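Local coordinates for oxalate-binding protein (PDB 1O4T), which binds oxalate together with a manganese ion as a homodimeric cupin and is a putative oxalate decarboxylase, at residues A[46-49]-A[50-53]; A[73-77]-A[78-82]. All blocks are in the same frame, centred on the assembly; numbering follows the deposited sequence.

Contact 1 of 2, residues A[46-49]-A[50-53]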
loop_
_atom_site.group_PDB
_atom_site.type_symbol
_atom_site.label_atom_id
_atom_site.label_comp_id
_atom_site.label_asym_id
_atom_site.label_seq_id
_atom_site.Cartn_x
_atom_site.Cartn_y
_atom_site.Cartn_z
ATOM N N LEU A 46 1.061 7.371 -7.976
ATOM C CA LEU A 46 2.372 6.738 -7.832
ATOM C C LEU A 46 2.695 5.791 -8.995
ATOM O O LEU A 46 3.843 5.737 -9.448
ATOM C CB LEU A 46 2.441 6.022 -6.490
ATOM C CG LEU A 46 2.139 6.946 -5.339
ATOM C CD1 LEU A 46 2.291 6.154 -4.062
ATOM C CD2 LEU A 46 3.002 8.181 -5.329
ATOM N N LEU A 47 1.678 5.085 -9.486
ATOM C CA LEU A 47 1.786 4.249 -10.680
ATOM C C LEU A 47 0.573 4.395 -11.544
ATOM O O LEU A 47 -0.544 4.455 -11.042
ATOM C CB LEU A 47 1.876 2.794 -10.293
ATOM C CG LEU A 47 3.087 2.378 -9.484
ATOM C CD1 LEU A 47 2.824 0.985 -8.854
ATOM C CD2 LEU A 47 4.386 2.401 -10.265
ATOM N N SER A 48 0.782 4.426 -12.845
ATOM C CA SER A 48 -0.317 4.504 -13.784
ATOM C C SER A 48 -0.995 3.141 -13.952
ATOM O O SER A 48 -0.443 2.088 -13.598
ATOM C CB SER A 48 0.170 5.017 -15.137
ATOM O OG SER A 48 0.878 4.021 -15.850
ATOM N N LYS A 49 -2.201 3.184 -14.509
ATOM C CA LYS A 49 -2.987 1.993 -14.754
ATOM C C LYS A 49 -2.311 1.153 -15.849
ATOM O O LYS A 49 -2.281 -0.079 -15.763
ATOM C CB LYS A 49 -4.432 2.401 -15.105
ATOM C CG LYS A 49 -5.256 1.367 -15.859
ATOM C CD LYS A 49 -6.648 1.891 -16.261
ATOM C CE LYS A 49 -7.268 0.952 -17.276
ATOM N NZ LYS A 49 -8.680 1.245 -17.560
ATOM N N GLU A 50 -1.769 1.836 -16.860
ATOM C CA GLU A 50 -0.932 1.195 -17.871
ATOM C C GLU A 50 0.267 0.454 -17.264
ATOM O O GLU A 50 0.499 -0.699 -17.595
ATOM C CB GLU A 50 -0.446 2.196 -18.940
ATOM C CG GLU A 50 -1.508 2.580 -19.979
ATOM C CD GLU A 50 -0.931 2.910 -21.362
ATOM O OE1 GLU A 50 0.189 2.404 -21.675
ATOM O OE2 GLU A 50 -1.606 3.644 -22.159
ATOM N N ALA A 51 1.010 1.113 -16.379
ATOM C CA ALA A 51 2.047 0.441 -15.610
ATOM C C ALA A 51 1.487 -0.843 -14.981
ATOM O O ALA A 51 2.145 -1.889 -14.974
ATOM C CB ALA A 51 2.587 1.370 -14.508
ATOM N N MET A 52 0.260 -0.761 -14.458
ATOM C CA MET A 52 -0.334 -1.877 -13.705
ATOM C C MET A 52 -1.136 -2.797 -14.597
ATOM O O MET A 52 -2.024 -3.494 -14.126
ATOM C CB MET A 52 -1.157 -1.346 -12.524
ATOM C CG MET A 52 -0.282 -0.660 -11.501
ATOM S SD MET A 52 -1.208 -0.089 -10.097
ATOM C CE MET A 52 -2.236 1.286 -10.877
ATOM N N HIS A 53 -0.763 -2.817 -15.877
ATOM C CA HIS A 53 -1.345 -3.693 -16.905
ATOM C C HIS A 53 -2.865 -3.626 -16.922
ATOM O O HIS A 53 -3.540 -4.625 -17.165
ATOM C CB HIS A 53 -0.873 -5.142 -16.711
ATOM C CG HIS A 53 0.620 -5.309 -16.749
ATOM N ND1 HIS A 53 1.272 -5.974 -17.771
ATOM C CD2 HIS A 53 1.587 -4.903 -15.890
ATOM C CE1 HIS A 53 2.572 -5.967 -17.542
ATOM N NE2 HIS A 53 2.791 -5.318 -16.407
#
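Ser48 OG accepts the backbone N-H of Ala51 at 3.0 Å, and the bond is nearly straight (170°). The hydroxyl stands between the backbone N and carbonyl carbon of its own residue (chi1 75°), where the short serine side chain reaches the turning backbone ahead of it. The carbonyl of Ser48 serves the next amide, with Met52 N lying 3.1 Å from Ser48 O in a more bent bond whose donor is tilted from the carbonyl plane. One serine thus ties down two successive N-H groups. Ala51 suits the inside of this loop, since its small methyl CB can lie 3.2 Å from Ser48 O.

Met52 reaches back along the chain. A bend at its last torsion (chi3 -68°) brings CE to 3.4 Å from Ser48 O, and SD lies 4.2 Å from Leu47 CB. Phe59 of the same chain and Phe79 of the second subunit also pack on this flexible thioether. With the thioether cut back to the methyl of an alanine, Leu47 CB would probably lose its sulfur neighbour and a gap open beside both phenylalanines.

Lys49 and Glu50, both exposed, suit the solvent side. A type I beta turn from Glu50 to His53 overlaps this loop, closed by His53 N to Glu50 O, and His53 NE2 is hydrogen-bonded to OD1 of Asp109 of the second subunit. The paired OG and carbonyl bonds of Ser48 form an ST motif, set in the loop between strands 40-45 and 56-64.

Contact 2 of 2, residues A[73-77]-A[78-82]. With MN (manganese (II) ion), chain C; OXL (oxalate ion), chain D.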
loop_
_atom_site.group_PDB
_atom_site.type_symbol
_atom_site.label_atom_id
_atom_site.label_comp_id
_atom_site.label_asym_id
_atom_site.label_seq_id
_atom_site.Cartn_x
_atom_site.Cartn_y
_atom_site.Cartn_z
ATOM N N HIS A 73 -18.941 7.985 -1.987
ATOM C CA HIS A 73 -19.102 7.574 -3.365
ATOM C C HIS A 73 -19.044 6.069 -3.444
ATOM O O HIS A 73 -18.514 5.401 -2.559
ATOM C CB HIS A 73 -17.998 8.137 -4.257
ATOM C CG HIS A 73 -16.638 7.715 -3.823
ATOM N ND1 HIS A 73 -16.072 8.164 -2.655
ATOM C CD2 HIS A 73 -15.770 6.820 -4.348
ATOM C CE1 HIS A 73 -14.889 7.593 -2.497
ATOM N NE2 HIS A 73 -14.675 6.787 -3.518
ATOM N N LYS A 74 -19.566 5.571 -4.552
ATOM C CA LYS A 74 -19.771 4.162 -4.804
ATOM C C LYS A 74 -18.734 3.629 -5.781
ATOM O O LYS A 74 -18.317 4.329 -6.700
ATOM C CB LYS A 74 -21.151 3.982 -5.439
ATOM C CG LYS A 74 -21.547 2.554 -5.661
ATOM C CD LYS A 74 -22.952 2.493 -6.146
ATOM C CE LYS A 74 -23.392 1.065 -6.407
ATOM N NZ LYS A 74 -24.761 1.119 -6.948
ATOM N N HIS A 75 -18.358 2.371 -5.569
ATOM C CA HIS A 75 -17.498 1.615 -6.469
ATOM C C HIS A 75 -18.274 0.448 -7.078
ATOM O O HIS A 75 -18.947 -0.271 -6.370
ATOM C CB HIS A 75 -16.257 1.156 -5.695
ATOM C CG HIS A 75 -15.301 2.271 -5.397
ATOM N ND1 HIS A 75 -14.434 2.759 -6.348
ATOM C CD2 HIS A 75 -15.135 3.054 -4.300
ATOM C CE1 HIS A 75 -13.757 3.776 -5.847
ATOM N NE2 HIS A 75 -14.136 3.961 -4.593
ATOM N N GLU A 76 -18.244 0.303 -8.397
ATOM C CA GLU A 76 -18.893 -0.835 -9.038
ATOM C C GLU A 76 -17.969 -1.395 -10.082
ATOM O O GLU A 76 -17.389 -0.643 -10.867
ATOM C CB GLU A 76 -20.269 -0.476 -9.667
ATOM C CG GLU A 76 -20.355 0.937 -10.213
ATOM C CD GLU A 76 -21.762 1.388 -10.553
ATOM O OE1 GLU A 76 -22.633 0.558 -10.961
ATOM O OE2 GLU A 76 -21.983 2.620 -10.416
ATOM N N GLY A 77 -17.820 -2.716 -10.070
ATOM C CA GLY A 77 -16.945 -3.389 -10.987
ATOM C C GLY A 77 -15.478 -3.260 -10.612
ATOM O O GLY A 77 -14.605 -3.514 -11.444
ATOM N N GLU A 78 -15.212 -2.883 -9.370
ATOM C CA GLU A 78 -13.857 -2.740 -8.843
ATOM C C GLU A 78 -13.930 -2.770 -7.324
ATOM O O GLU A 78 -15.018 -2.748 -6.758
ATOM C CB GLU A 78 -13.227 -1.415 -9.299
ATOM C CG GLU A 78 -13.955 -0.194 -8.782
ATOM C CD GLU A 78 -13.695 1.081 -9.562
ATOM O OE1 GLU A 78 -13.078 1.007 -10.648
ATOM O OE2 GLU A 78 -14.137 2.153 -9.063
ATOM N N PHE A 79 -12.772 -2.812 -6.668
ATOM C CA PHE A 79 -12.732 -2.684 -5.231
ATOM C C PHE A 79 -11.570 -1.798 -4.831
ATOM O O PHE A 79 -10.624 -1.639 -5.598
ATOM C CB PHE A 79 -12.728 -4.055 -4.532
ATOM C CG PHE A 79 -11.510 -4.896 -4.805
ATOM C CD1 PHE A 79 -11.505 -5.802 -5.838
ATOM C CD2 PHE A 79 -10.375 -4.788 -4.007
ATOM C CE1 PHE A 79 -10.409 -6.580 -6.086
ATOM C CE2 PHE A 79 -9.240 -5.566 -4.284
ATOM C CZ PHE A 79 -9.283 -6.479 -5.331
ATOM N N GLU A 80 -11.677 -1.183 -3.661
ATOM C CA GLU A 80 -10.641 -0.281 -3.153
ATOM C C GLU A 80 -10.132 -0.651 -1.774
ATOM O O GLU A 80 -10.891 -1.049 -0.905
ATOM C CB GLU A 80 -11.156 1.158 -3.130
ATOM C CG GLU A 80 -10.033 2.169 -3.172
ATOM C CD GLU A 80 -10.489 3.574 -3.450
ATOM O OE1 GLU A 80 -9.641 4.483 -3.467
ATOM O OE2 GLU A 80 -11.682 3.773 -3.639
ATOM N N ILE A 81 -8.827 -0.497 -1.597
ATOM C CA ILE A 81 -8.155 -0.706 -0.341
ATOM C C ILE A 81 -7.506 0.619 0.059
ATOM O O ILE A 81 -6.810 1.237 -0.726
ATOM C CB ILE A 81 -7.042 -1.780 -0.497
ATOM C CG1 ILE A 81 -7.598 -3.071 -1.104
ATOM C CG2 ILE A 81 -6.330 -2.032 0.856
ATOM C CD1 ILE A 81 -6.491 -3.918 -1.721
ATOM N N TYR A 82 -7.731 1.067 1.284
ATOM C CA TYR A 82 -6.889 2.074 1.877
ATOM C C TYR A 82 -5.928 1.422 2.886
ATOM O O TYR A 82 -6.328 0.560 3.683
ATOM C CB TYR A 82 -7.722 3.072 2.656
ATOM C CG TYR A 82 -8.758 3.921 1.939
ATOM C CD1 TYR A 82 -9.769 4.546 2.667
ATOM C CD2 TYR A 82 -8.718 4.142 0.558
ATOM C CE1 TYR A 82 -10.677 5.368 2.058
ATOM C CE2 TYR A 82 -9.619 4.963 -0.050
ATOM C CZ TYR A 82 -10.616 5.573 0.693
ATOM O OH TYR A 82 -11.549 6.386 0.042
HETATM MN MN MN C . -13.135 5.271 -3.423
HETATM C C1 OXL D . -11.070 7.146 -3.422
HETATM C C2 OXL D . -11.405 7.076 -4.847
HETATM O O1 OXL D . -9.951 7.837 -3.121
HETATM O O2 OXL D . -10.709 7.886 -5.665
HETATM O O3 OXL D . -11.756 6.575 -2.548
HETATM O O4 OXL D . -12.245 6.286 -5.290
HETATM O O HOH W 1 -16.814 2.589 -9.799
#
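Over one face of the His75 imidazole lies CB of Glu80, while Glu78 OE2 and oxalate O4 approach the ring at its edge. The Glu80 carboxylate is turned almost square to that ring, at 83°. Tyr82 OH and Glu80 OE2 lie near the plane of the His73 ring, at its edge and at more than 4 Å, and Tyr82 presents its own edge to oxalate O3 while its ring stacks on His114.

The two imidazoles and the Glu80 carboxylate converge on manganese. His73 NE2 binds the ion at 2.2 Å, His75 NE2 at 2.0 Å and Glu80 OE2 at 2.1 Å; His114 adds a third imidazole, and oxalate completes the six positions through O3 and O4. Glu80 gets there with CG anti to its backbone N (chi1 -157°) and an extended chain beyond, long enough to reach the metal from strand 78-86. Tyr82 OH donates a hydrogen bond of 2.6 Å to oxalate O3, so metal and phenol both hold this oxygen.

Glu78 works from the second shell. Its OE2 accepts a hydrogen bond from the N-H of His75 ND1 at 2.8 Å, nearly straight (167°), close to the imidazole plane, on the anti side of the carboxylate and somewhat out of its plane. Together with the metal bond at NE2, this fixes the ring's rotation and is well placed to keep NE2 on the metal. A water accepts from Glu76 N and donates to the same OE2 at 2.8 Å, while OE1 forms a salt bridge with Arg57. Gly77, whose positive phi suits a residue without a side chain, turns the chain between the strands. Two histidines one residue apart, a glutamate five further on and a later histidine make the classic metal-binding signature of the cupin double-stranded beta-helix.

Contact 1 is a partly buried loop at the rim of the fold, whereas contact 2 is a buried site inside the barrel, their centres about 17 Å apart. Backbone amides and a serine organise the first; metal bonds, a bound anion and a histidine-carboxylate pair organise the second. They do not touch within the chain, yet both reach Arg57 on strand 56-64, just beyond contact 1. Both also meet across the dimer, where the His53 ring of one subunit meets the Phe79 ring of the second subunit. Residues 78-82 alternate along their strand: Glu78, Glu80 and Tyr82 serve the site, while Phe79 and Ile81 reach the second subunit.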